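Local atomic coordinates of glutaredoxin (Populus tremula x Populus tremuloides, PDB entry 2E7P), a protein that binds a glutathione-ligated [2Fe-2S] cluster and probably reduces low molecular weight disulfides and proteins with glutathione as the electron source. Residues Ser18-Pro21 and Val22-Phe25. Residues are numbered along the deposited sequence; the frame is centred on the assembly and turned at random.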
loop_
_atom_site.group_PDB
_atom_site.type_symbol
_atom_site.label_atom_id
_atom_site.label_comp_id
_atom_site.label_asym_id
_atom_site.label_seq_id
_atom_site.Cartn_x
_atom_site.Cartn_y
_atom_site.Cartn_z
ATOM N N SER C 18 14.412 18.150 1.517
ATOM C CA SER C 18 14.671 19.378 0.758
ATOM C C SER C 18 15.508 19.105 -0.483
ATOM O O SER C 18 15.839 20.035 -1.209
ATOM C CB SER C 18 15.380 20.402 1.635
ATOM O OG SER C 18 14.480 20.931 2.584
ATOM N N SER C 19 15.828 17.839 -0.736
ATOM C CA SER C 19 16.744 17.471 -1.834
ATOM C C SER C 19 16.217 17.631 -3.281
ATOM O O SER C 19 16.974 17.499 -4.227
ATOM C CB SER C 19 17.296 16.062 -1.619
ATOM O OG SER C 19 16.337 15.034 -1.859
ATOM N N ALA C 20 14.925 17.906 -3.448
ATOM C CA ALA C 20 14.353 18.095 -4.784
ATOM C C ALA C 20 13.193 19.024 -4.600
ATOM O O ALA C 20 12.721 19.176 -3.485
ATOM C CB ALA C 20 13.921 16.746 -5.401
ATOM N N PRO C 21 12.766 19.713 -5.661
ATOM C CA PRO C 21 11.548 20.534 -5.547
ATOM C C PRO C 21 10.329 19.782 -4.968
ATOM O O PRO C 21 9.567 20.356 -4.207
ATOM C CB PRO C 21 11.297 20.961 -6.997
ATOM C CG PRO C 21 12.686 21.046 -7.591
ATOM C CD PRO C 21 13.361 19.814 -7.011
ATOM N N VAL C 22 10.148 18.506 -5.317
ATOM C CA VAL C 22 9.100 17.702 -4.687
ATOM C C VAL C 22 9.712 16.395 -4.221
ATOM O O VAL C 22 10.448 15.727 -4.950
ATOM C CB VAL C 22 7.915 17.407 -5.615
ATOM C CG1 VAL C 22 6.780 16.648 -4.855
ATOM C CG2 VAL C 22 7.372 18.698 -6.259
ATOM N N VAL C 23 9.407 16.026 -2.993
ATOM C CA VAL C 23 9.955 14.796 -2.433
ATOM C C VAL C 23 8.829 14.004 -1.770
ATOM O O VAL C 23 8.045 14.542 -0.948
ATOM C CB VAL C 23 11.120 15.063 -1.431
ATOM C CG1 VAL C 23 11.548 13.735 -0.753
ATOM C CG2 VAL C 23 12.330 15.739 -2.154
ATOM N N VAL C 24 8.755 12.740 -2.152
ATOM C CA VAL C 24 7.760 11.807 -1.608
ATOM C C VAL C 24 8.478 10.669 -0.881
ATOM O O VAL C 24 9.068 9.818 -1.506
ATOM C CB VAL C 24 6.851 11.223 -2.727
ATOM C CG1 VAL C 24 5.817 10.284 -2.144
ATOM C CG2 VAL C 24 6.115 12.348 -3.480
ATOM N N PHE C 25 8.414 10.652 0.441
ATOM C CA PHE C 25 8.762 9.436 1.200
ATOM C C PHE C 25 7.647 8.388 1.061
ATOM O O PHE C 25 6.480 8.669 1.267
ATOM C CB PHE C 25 9.083 9.760 2.674
ATOM C CG PHE C 25 10.253 10.708 2.846
ATOM C CD1 PHE C 25 11.551 10.230 2.959
ATOM C CD2 PHE C 25 10.041 12.074 2.923
ATOM C CE1 PHE C 25 12.622 11.089 3.161
ATOM C CE2 PHE C 25 11.107 12.950 3.086
ATOM C CZ PHE C 25 12.404 12.446 3.212
#
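Ser19 OG sits beside CG2 of Val23 at 4.1 Å, a loose van der Waals touch, while two polar groups hold the hydroxyl: it hydrogen-bonds to the backbone O of Leu16 in the preceding helix, and Lys48 NZ on the adjoining strand adds a weak bond. With chi1 at 73°, OG lies between the backbone N and the carbonyl carbon of its own residue, where it meets the Leu16 carbonyl.

Val23 supplies the main apolar link, through one branch. Its CG2 is trans to the carbonyl carbon, on the side of the backbone N, and this methyl reaches back to Ala20. It lies 3.6 Å from Ala20 N, 3.7 Å from Ala20 O and 3.8 Å from Ala20 CB, so it packs against the backbone as much as the methyl. Ala20 CB also comes within 3.6 Å of Val22 O.

The chain reverses at Pro21, which, with phi -51° and psi -38°, interrupts the run of extended residues formed by Ala20 and the valines and brings Ala20 C within 3.2 Å of Val22 N. Val22 turns its side chain the other way: CG2 remains 3.4 Å from Pro21 O, but the residue is buried against Leu40 of helix 31-42 and Tyr47. Val23 and Phe25 face the other side of the sheet, where Phe25 meets Leu16 and Ala17 of helix 3-18.

This tight connection thus leads from the N-terminal helix 3-18 into strand 22-26, a central strand of the four-stranded mixed sheet, paired in parallel with 48-51 and antiparallel with 76-79, at the start of the thioredoxin fold of glutaredoxins.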